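Local coordinates for toxin-like protein (Paenibacillus larvae subsp. larvae BRL-230010, PDB 5DZQ) that probably transfers ADP-ribose from NAD+ to a host target protein, as a C3-like mono-ADP-ribosyltransferase toxin of the honeybee pathogen Paenibacillus larvae, at residues B[139-144]-B[181-186]; B[91-96]-B[158-163]; B[116-121]-B[201-206]. All coordinates share one frame; numbering follows the deposited sequence.

Contact 1 of 3, residues B[139-144]-B[181-186]; sequences LSTSIV and LLLPRN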
loop_
_atom_site.group_PDB
_atom_site.type_symbol
_atom_site.label_atom_id
_atom_site.label_comp_id
_atom_site.label_asym_id
_atom_site.label_seq_id
_atom_site.Cartn_x
_atom_site.Cartn_y
_atom_site.Cartn_z
ATOM N N LEU B 139 8.431 -3.338 9.910
ATOM C CA LEU B 139 7.201 -4.095 10.067
ATOM C C LEU B 139 6.109 -3.232 10.705
ATOM O O LEU B 139 6.075 -3.060 11.923
ATOM C CB LEU B 139 7.485 -5.342 10.897
ATOM C CG LEU B 139 6.354 -6.335 11.164
ATOM C CD1 LEU B 139 5.745 -6.785 9.860
ATOM C CD2 LEU B 139 6.887 -7.522 11.952
ATOM N N SER B 140 5.229 -2.686 9.868
ATOM C CA SER B 140 4.103 -1.888 10.358
ATOM C C SER B 140 2.939 -2.821 10.646
ATOM O O SER B 140 2.636 -3.701 9.839
ATOM C CB SER B 140 3.681 -0.831 9.340
ATOM O OG SER B 140 4.807 -0.090 8.909
ATOM N N THR B 141 2.293 -2.623 11.790
ATOM C CA THR B 141 1.202 -3.494 12.210
ATOM C C THR B 141 0.036 -2.660 12.729
ATOM O O THR B 141 0.235 -1.538 13.192
ATOM C CB THR B 141 1.655 -4.465 13.290
ATOM O OG1 THR B 141 2.059 -3.742 14.464
ATOM C CG2 THR B 141 2.834 -5.307 12.795
ATOM N N SER B 142 -1.177 -3.200 12.630
ATOM C CA SER B 142 -2.359 -2.484 13.093
ATOM C C SER B 142 -2.784 -3.018 14.456
ATOM O O SER B 142 -2.457 -4.148 14.825
ATOM C CB SER B 142 -3.510 -2.606 12.089
ATOM O OG SER B 142 -3.119 -2.208 10.784
ATOM N N ILE B 143 -3.509 -2.185 15.188
ATOM C CA ILE B 143 -3.972 -2.486 16.533
ATOM C C ILE B 143 -5.493 -2.578 16.525
ATOM O O ILE B 143 -6.158 -1.680 16.012
ATOM C CB ILE B 143 -3.541 -1.390 17.532
ATOM C CG1 ILE B 143 -2.016 -1.254 17.566
ATOM C CG2 ILE B 143 -4.082 -1.677 18.913
ATOM C CD1 ILE B 143 -1.562 0.193 17.631
ATOM N N VAL B 144 -6.051 -3.644 17.083
ATOM C CA VAL B 144 -7.515 -3.740 17.163
ATOM C C VAL B 144 -8.063 -2.786 18.214
ATOM O O VAL B 144 -7.660 -2.829 19.376
ATOM C CB VAL B 144 -7.982 -5.177 17.488
ATOM C CG1 VAL B 144 -9.494 -5.203 17.778
ATOM C CG2 VAL B 144 -7.653 -6.109 16.332
ATOM N N LEU B 181 1.630 0.221 15.093
ATOM C CA LEU B 181 2.836 -0.110 15.826
ATOM C C LEU B 181 3.920 -0.498 14.823
ATOM O O LEU B 181 3.735 -1.394 13.988
ATOM C CB LEU B 181 2.581 -1.230 16.833
ATOM C CG LEU B 181 3.762 -1.558 17.754
ATOM C CD1 LEU B 181 4.192 -0.343 18.590
ATOM C CD2 LEU B 181 3.441 -2.734 18.658
ATOM N N LEU B 182 5.050 0.194 14.900
ATOM C CA LEU B 182 6.115 0.023 13.925
ATOM C C LEU B 182 7.254 -0.755 14.549
ATOM O O LEU B 182 7.803 -0.357 15.573
ATOM C CB LEU B 182 6.613 1.383 13.421
ATOM C CG LEU B 182 7.797 1.335 12.456
ATOM C CD1 LEU B 182 7.412 0.590 11.174
ATOM C CD2 LEU B 182 8.258 2.751 12.139
ATOM N N LEU B 183 7.603 -1.879 13.942
ATOM C CA LEU B 183 8.679 -2.695 14.483
ATOM C C LEU B 183 9.928 -2.542 13.622
ATOM O O LEU B 183 9.828 -2.188 12.445
ATOM C CB LEU B 183 8.250 -4.168 14.573
ATOM C CG LEU B 183 7.583 -4.574 15.894
ATOM C CD1 LEU B 183 6.183 -4.004 15.990
ATOM C CD2 LEU B 183 7.566 -6.083 16.083
ATOM N N PRO B 184 11.118 -2.782 14.217
ATOM C CA PRO B 184 12.373 -2.697 13.465
ATOM C C PRO B 184 12.397 -3.576 12.209
ATOM O O PRO B 184 11.705 -4.597 12.120
ATOM C CB PRO B 184 13.424 -3.196 14.473
ATOM C CG PRO B 184 12.838 -2.894 15.809
ATOM C CD PRO B 184 11.345 -3.048 15.650
ATOM N N ARG B 185 13.214 -3.184 11.247
ATOM C CA ARG B 185 13.510 -4.057 10.128
ATOM C C ARG B 185 14.251 -5.292 10.663
ATOM O O ARG B 185 14.773 -5.277 11.785
ATOM C CB ARG B 185 14.333 -3.329 9.067
ATOM C CG ARG B 185 15.754 -3.010 9.504
ATOM C CD ARG B 185 16.453 -2.164 8.465
ATOM N NE ARG B 185 17.826 -1.867 8.858
ATOM C CZ ARG B 185 18.887 -2.571 8.480
ATOM N NH1 ARG B 185 18.754 -3.625 7.691
ATOM N NH2 ARG B 185 20.093 -2.206 8.887
ATOM N N ASN B 186 14.263 -6.361 9.874
ATOM C CA ASN B 186 14.822 -7.660 10.287
ATOM C C ASN B 186 14.193 -8.253 11.547
ATOM O O ASN B 186 14.838 -9.010 12.274
ATOM C CB ASN B 186 16.341 -7.556 10.475
ATOM C CG ASN B 186 17.073 -7.381 9.166
ATOM O OD1 ASN B 186 16.571 -7.757 8.108
ATOM N ND2 ASN B 186 18.269 -6.807 9.228
#
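Thr141 and Leu181 lie side by side on the same face of an antiparallel strand pair, and the threonine is the side chain to follow. Its CB stands 3.8 Å from Leu181 O. With chi1 at 63°, OG1 lies between the threonine's own backbone N and carbonyl carbon, and from there it reaches across to donate to the same Leu181 O at 2.9 Å. OG1 also brushes Leu181 CB at 3.5 Å, while the methyl CG2 stays farther off, 4.2 Å from Leu181 O. Thr141 N donates to Leu181 O as well, at 2.9 Å. The two donors come from opposite faces of the carbonyl plane, so Leu181 O is held from both sides by one residue.

The ladder continues through Leu139 and Leu183, a hydrogen-bonded pair whose CB atoms meet on the Thr141 side of the sheet. Between these pairs sits Ser140 with Leu182, a non-hydrogen-bonded pair facing the other way; there Leu182 CD1 comes within 3.5 Å of Ser140 OG. Ile143, just past the pairing, leans its CD1 back toward Leu181.

Residues 140-142 match the Ser-Thr-Ser motif of this toxin family. Strand 139-142 is the outer strand of a three-stranded antiparallel sheet, with strand 179-183 in the middle and 167-170 beyond it, and on its far side it bonds Tyr94 of strand 91-97 through the backbone of Ser142. Ser140 OG bonds Tyr47 OH on helix 38-49, and Ser140 O accepts from Arg95 NH1 of strand 91-97.

Contact 2 of 3, residues B[91-96]-B[158-163]; sequences VQVYRG and LKVPKG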
loop_
_atom_site.group_PDB
_atom_site.type_symbol
_atom_site.label_atom_id
_atom_site.label_comp_id
_atom_site.label_asym_id
_atom_site.label_seq_id
_atom_site.Cartn_x
_atom_site.Cartn_y
_atom_site.Cartn_z
ATOM N N VAL B 91 1.831 -6.807 23.689
ATOM C CA VAL B 91 0.643 -6.437 22.919
ATOM C C VAL B 91 0.401 -7.380 21.745
ATOM O O VAL B 91 1.337 -7.996 21.224
ATOM C CB VAL B 91 0.747 -5.003 22.367
ATOM C CG1 VAL B 91 0.929 -4.004 23.489
ATOM C CG2 VAL B 91 1.890 -4.903 21.381
ATOM N N GLN B 92 -0.860 -7.492 21.339
ATOM C CA GLN B 92 -1.220 -8.195 20.104
ATOM C C GLN B 92 -1.459 -7.210 18.967
ATOM O O GLN B 92 -2.217 -6.263 19.120
ATOM C CB GLN B 92 -2.477 -9.043 20.301
ATOM C CG GLN B 92 -2.328 -10.180 21.278
ATOM C CD GLN B 92 -1.965 -11.493 20.605
ATOM O OE1 GLN B 92 -2.352 -11.752 19.459
ATOM N NE2 GLN B 92 -1.224 -12.331 21.319
ATOM N N VAL B 93 -0.817 -7.427 17.823
ATOM C CA VAL B 93 -1.070 -6.590 16.659
ATOM C C VAL B 93 -1.338 -7.480 15.461
ATOM O O VAL B 93 -1.197 -8.700 15.550
ATOM C CB VAL B 93 0.108 -5.642 16.373
ATOM C CG1 VAL B 93 0.272 -4.662 17.534
ATOM C CG2 VAL B 93 1.392 -6.440 16.162
ATOM N N TYR B 94 -1.743 -6.879 14.344
ATOM C CA TYR B 94 -2.059 -7.667 13.158
ATOM C C TYR B 94 -1.700 -6.967 11.856
ATOM O O TYR B 94 -1.526 -5.742 11.829
ATOM C CB TYR B 94 -3.546 -8.035 13.143
ATOM C CG TYR B 94 -4.489 -6.924 12.755
ATOM C CD1 TYR B 94 -4.981 -6.035 13.703
ATOM C CD2 TYR B 94 -4.914 -6.784 11.444
ATOM C CE1 TYR B 94 -5.859 -5.022 13.334
ATOM C CE2 TYR B 94 -5.780 -5.783 11.079
ATOM C CZ TYR B 94 -6.249 -4.913 12.027
ATOM O OH TYR B 94 -7.131 -3.932 11.653
ATOM N N ARG B 95 -1.620 -7.778 10.797
ATOM C CA ARG B 95 -1.289 -7.375 9.417
ATOM C C ARG B 95 -2.119 -8.173 8.445
ATOM O O ARG B 95 -2.149 -9.393 8.548
ATOM C CB ARG B 95 0.176 -7.674 9.072
ATOM C CG ARG B 95 1.187 -6.648 9.436
ATOM C CD ARG B 95 2.425 -6.880 8.585
ATOM N NE ARG B 95 2.080 -6.840 7.165
ATOM C CZ ARG B 95 1.946 -5.717 6.461
ATOM N NH1 ARG B 95 2.134 -4.534 7.042
ATOM N NH2 ARG B 95 1.619 -5.772 5.177
ATOM N N GLY B 96 -2.741 -7.524 7.468
ATOM C CA GLY B 96 -3.301 -8.251 6.339
ATOM C C GLY B 96 -2.253 -8.319 5.238
ATOM O O GLY B 96 -1.381 -7.456 5.162
ATOM N N LEU B 158 0.393 -10.990 15.655
ATOM C CA LEU B 158 1.711 -11.101 16.266
ATOM C C LEU B 158 1.663 -10.701 17.724
ATOM O O LEU B 158 1.120 -9.651 18.073
ATOM C CB LEU B 158 2.739 -10.216 15.546
ATOM C CG LEU B 158 2.986 -10.453 14.058
ATOM C CD1 LEU B 158 2.839 -9.163 13.263
ATOM C CD2 LEU B 158 4.362 -11.052 13.845
ATOM N N LYS B 159 2.255 -11.530 18.569
ATOM C CA LYS B 159 2.443 -11.166 19.961
ATOM C C LYS B 159 3.802 -10.491 20.077
ATOM O O LYS B 159 4.831 -11.075 19.750
ATOM C CB LYS B 159 2.341 -12.398 20.868
ATOM C CG LYS B 159 2.679 -12.136 22.330
ATOM C CD LYS B 159 2.420 -13.378 23.204
ATOM C CE LYS B 159 3.140 -14.601 22.655
ATOM N NZ LYS B 159 2.759 -15.847 23.383
ATOM N N VAL B 160 3.798 -9.231 20.490
ATOM C CA VAL B 160 5.042 -8.486 20.634
ATOM C C VAL B 160 5.317 -8.352 22.117
ATOM O O VAL B 160 4.498 -7.794 22.847
ATOM C CB VAL B 160 4.967 -7.100 19.976
ATOM C CG1 VAL B 160 6.343 -6.462 19.909
ATOM C CG2 VAL B 160 4.369 -7.211 18.582
ATOM N N PRO B 161 6.470 -8.866 22.573
ATOM C CA PRO B 161 6.750 -8.944 24.010
ATOM C C PRO B 161 7.076 -7.598 24.641
ATOM O O PRO B 161 7.610 -6.717 23.977
ATOM C CB PRO B 161 7.966 -9.874 24.078
ATOM C CG PRO B 161 8.657 -9.669 22.781
ATOM C CD PRO B 161 7.566 -9.424 21.761
ATOM N N LYS B 162 6.742 -7.449 25.921
ATOM C CA LYS B 162 7.173 -6.304 26.714
ATOM C C LYS B 162 8.675 -6.063 26.545
ATOM O O LYS B 162 9.471 -7.008 26.518
ATOM C CB LYS B 162 6.832 -6.534 28.195
ATOM C CG LYS B 162 7.115 -5.347 29.107
ATOM C CD LYS B 162 6.890 -5.720 30.564
ATOM C CE LYS B 162 6.845 -4.496 31.463
ATOM N NZ LYS B 162 8.119 -3.738 31.438
ATOM N N GLY B 163 9.059 -4.798 26.407
ATOM C CA GLY B 163 10.465 -4.438 26.341
ATOM C C GLY B 163 11.034 -4.414 24.935
ATOM O O GLY B 163 12.146 -3.939 24.732
#
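Val93 presses its CG2 methyl into the notch between two residues of the facing strand, Leu158 and Val160. One wall of the notch is Val160 CG2, 3.9 Å from Val93 CG2; the other is Leu158 CB, at 4.1 Å from the same methyl. A chi1 of -64° sets this branch between the backbone N and the carbonyl carbon of Val93. Val91 CG2 instead lies alongside Val160 CB at 4.0 Å, the two side chains pointing the same way. Val160 thus serves both valines, with CB toward Val91 and CG2 toward Val93.

On the reverse face the contact is smaller and partly polar. Gln92 bends at chi2 and lays its amide across the stem of Lys159, NE2 standing 3.6 Å from Lys159 CB, whereas the lysine chain runs on away from the contact.

Between the two faces, Val91 with Val160 and Val93 with Leu158 form two antiparallel hydrogen-bonded pairs, each with reciprocal N-H to O bonds. Leu158 O, already taken by Val93 N, receives a CA-H contact from Gln92 CA at 3.4 Å as well.

The valine and leucine face turns inward to Leu181, Leu183 and Thr141, while Gln92 and Lys159 look out to solvent, where Gln92 NE2 bonds a glycerol, probably from the crystallisation liquor. The chemistry is that of a two-faced strand pair, apolar on the valine and leucine side and polar on the other, with the backbone bonds fixing the register.

Contact 3 of 3, residues B[116-121]-B[201-206]; sequences VNRELF and GSETIK
Arg118 and Glu203 meet end-on in a two-nitrogen salt bridge. NH1 reaches Glu203 OE1 at 2.7 Å along the syn lone pair, and NH2 reaches Glu203 OE2 at 3.0 Å. The second bond is straight at hydrogen, yet it arrives from above the carboxylate plane, because guanidinium and carboxylate are turned 43° apart. A bend at chi2 of Arg118 (-47°) carries the guanidinium back along the chain to the start of its own segment.

Other hydrogen bonds knit this pair to the backbone. Val116 N donates to Glu203 OE1 at 2.7 Å, from the anti side, so that oxygen has two donors, one on each side. Arg118 NH1 is shared too: it also donates to Val116 O at 2.7 Å, in the carbonyl plane and on a lone pair. Val116 N and the arginine probably stabilise the carboxylate of the buried Glu203, while Val116 O holds NH1 of Arg118 in place.

The apolar contacts are made by Val116, Phe121 and Ile205, all buried. Val116 CG2 packs on Ile205 CG1 at 4.0 Å, and Ile205 CG2 sits at the edge of the Phe121 ring, 4.1 Å from CE1.

Capping is local: Asn117 OD1, at the N-cap, accepts from Leu120 N, capping an N-H of the first turn of helix 118-128, while Phe121 N bonds back to Asn117 O. The arrangement is an N-capped helix, entered from the small strand 115-116, docked against the beginning of strand 203-211 in the five-stranded mixed sheet of this ADP-ribosyltransferase fold.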
loop_
_atom_site.group_PDB
_atom_site.type_symbol
_atom_site.label_atom_id
_atom_site.label_comp_id
_atom_site.label_asym_id
_atom_site.label_seq_id
_atom_site.Cartn_x
_atom_site.Cartn_y
_atom_site.Cartn_z
ATOM N N VAL B 116 -9.327 -21.964 -0.248
ATOM C CA VAL B 116 -7.924 -22.346 -0.125
ATOM C C VAL B 116 -7.709 -23.769 -0.617
ATOM O O VAL B 116 -8.432 -24.683 -0.224
ATOM C CB VAL B 116 -7.419 -22.254 1.329
ATOM C CG1 VAL B 116 -5.948 -22.653 1.411
ATOM C CG2 VAL B 116 -7.620 -20.864 1.873
ATOM N N ASN B 117 -6.716 -23.936 -1.487
ATOM C CA ASN B 117 -6.274 -25.249 -1.944
ATOM C C ASN B 117 -5.788 -26.083 -0.756
ATOM O O ASN B 117 -4.719 -25.821 -0.200
ATOM C CB ASN B 117 -5.166 -25.086 -2.996
ATOM C CG ASN B 117 -4.847 -26.377 -3.724
ATOM O OD1 ASN B 117 -4.747 -27.442 -3.115
ATOM N ND2 ASN B 117 -4.678 -26.285 -5.040
ATOM N N ARG B 118 -6.573 -27.080 -0.368
ATOM C CA ARG B 118 -6.298 -27.828 0.854
ATOM C C ARG B 118 -4.975 -28.597 0.806
ATOM O O ARG B 118 -4.197 -28.562 1.762
ATOM C CB ARG B 118 -7.450 -28.781 1.155
ATOM C CG ARG B 118 -8.743 -28.078 1.586
ATOM C CD ARG B 118 -8.477 -27.022 2.657
ATOM N NE ARG B 118 -9.705 -26.555 3.315
ATOM C CZ ARG B 118 -10.390 -25.461 2.968
ATOM N NH1 ARG B 118 -9.996 -24.702 1.952
ATOM N NH2 ARG B 118 -11.485 -25.129 3.632
ATOM N N GLU B 119 -4.711 -29.279 -0.305
ATOM C CA GLU B 119 -3.474 -30.042 -0.425
ATOM C C GLU B 119 -2.261 -29.121 -0.416
ATOM O O GLU B 119 -1.263 -29.401 0.249
ATOM C CB GLU B 119 -3.474 -30.896 -1.694
ATOM C CG GLU B 119 -2.357 -31.932 -1.716
ATOM C CD GLU B 119 -2.231 -32.640 -3.051
ATOM O OE1 GLU B 119 -3.156 -33.398 -3.421
ATOM O OE2 GLU B 119 -1.201 -32.435 -3.730
ATOM N N LEU B 120 -2.346 -28.009 -1.137
ATOM C CA LEU B 120 -1.233 -27.079 -1.179
ATOM C C LEU B 120 -1.060 -26.331 0.142
ATOM O O LEU B 120 0.059 -25.945 0.494
ATOM C CB LEU B 120 -1.403 -26.074 -2.319
ATOM C CG LEU B 120 -0.089 -25.389 -2.706
ATOM C CD1 LEU B 120 0.862 -26.384 -3.377
ATOM C CD2 LEU B 120 -0.318 -24.167 -3.586
ATOM N N PHE B 121 -2.156 -26.107 0.869
ATOM C CA PHE B 121 -2.040 -25.439 2.160
ATOM C C PHE B 121 -1.216 -26.299 3.105
ATOM O O PHE B 121 -0.354 -25.797 3.829
ATOM C CB PHE B 121 -3.411 -25.148 2.770
ATOM C CG PHE B 121 -3.340 -24.487 4.121
ATOM C CD1 PHE B 121 -3.012 -23.142 4.236
ATOM C CD2 PHE B 121 -3.603 -25.208 5.276
ATOM C CE1 PHE B 121 -2.946 -22.531 5.478
ATOM C CE2 PHE B 121 -3.536 -24.597 6.525
ATOM C CZ PHE B 121 -3.207 -23.260 6.624
ATOM N N GLY B 201 -18.421 -16.035 3.057
ATOM C CA GLY B 201 -18.205 -15.847 1.633
ATOM C C GLY B 201 -16.747 -15.753 1.246
ATOM O O GLY B 201 -16.409 -15.192 0.207
ATOM N N SER B 202 -15.878 -16.309 2.078
ATOM C CA SER B 202 -14.443 -16.240 1.826
ATOM C C SER B 202 -13.723 -17.202 2.743
ATOM O O SER B 202 -14.313 -17.730 3.687
ATOM C CB SER B 202 -13.912 -14.816 2.031
ATOM O OG SER B 202 -14.130 -14.372 3.364
ATOM N N GLU B 203 -12.453 -17.440 2.447
ATOM C CA GLU B 203 -11.587 -18.190 3.346
ATOM C C GLU B 203 -10.319 -17.380 3.562
ATOM O O GLU B 203 -9.761 -16.816 2.619
ATOM C CB GLU B 203 -11.265 -19.579 2.778
ATOM C CG GLU B 203 -12.492 -20.469 2.647
ATOM C CD GLU B 203 -12.152 -21.915 2.357
ATOM O OE1 GLU B 203 -11.029 -22.186 1.886
ATOM O OE2 GLU B 203 -13.013 -22.782 2.602
ATOM N N THR B 204 -9.874 -17.322 4.810
ATOM C CA THR B 204 -8.726 -16.517 5.196
ATOM C C THR B 204 -7.589 -17.408 5.695
ATOM O O THR B 204 -7.805 -18.315 6.501
ATOM C CB THR B 204 -9.111 -15.489 6.312
ATOM O OG1 THR B 204 -10.190 -14.656 5.861
ATOM C CG2 THR B 204 -7.914 -14.621 6.697
ATOM N N ILE B 205 -6.379 -17.158 5.215
ATOM C CA ILE B 205 -5.234 -17.879 5.732
ATOM C C ILE B 205 -4.772 -17.134 6.961
ATOM O O ILE B 205 -4.419 -15.956 6.881
ATOM C CB ILE B 205 -4.106 -17.994 4.688
ATOM C CG1 ILE B 205 -4.539 -18.950 3.573
ATOM C CG2 ILE B 205 -2.825 -18.482 5.336
ATOM C CD1 ILE B 205 -3.683 -18.869 2.319
ATOM N N LYS B 206 -4.817 -17.811 8.105
ATOM C CA LYS B 206 -4.511 -17.198 9.392
ATOM C C LYS B 206 -3.128 -17.623 9.860
ATOM O O LYS B 206 -2.813 -18.809 9.892
ATOM C CB LYS B 206 -5.576 -17.576 10.435
ATOM C CG LYS B 206 -5.335 -17.039 11.862
ATOM C CD LYS B 206 -5.208 -15.518 11.882
ATOM C CE LYS B 206 -5.988 -14.891 13.026
ATOM N NZ LYS B 206 -5.489 -15.241 14.377
#

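In the fold
Contacts 1 and 2 are neighbours near the middle of the molecule, centres 8 Å apart, and both are antiparallel strand pairings, but in different sheets. Their strands meet where Ser142 N probably bonds Tyr94 O, and Thr141 packs on Val93, so the apolar faces of the two ladders share one core. Contact 1 is buried; contact 2 keeps one face in solvent. Contact 3, some 25 Å from contact 1 between centres, is also largely buried, though Arg118 is exposed, and joins helix to strand by a salt bridge together with apolar packing. It still shares a sheet with contact 2, since strands 154-160 and 203-211 are adjacent there.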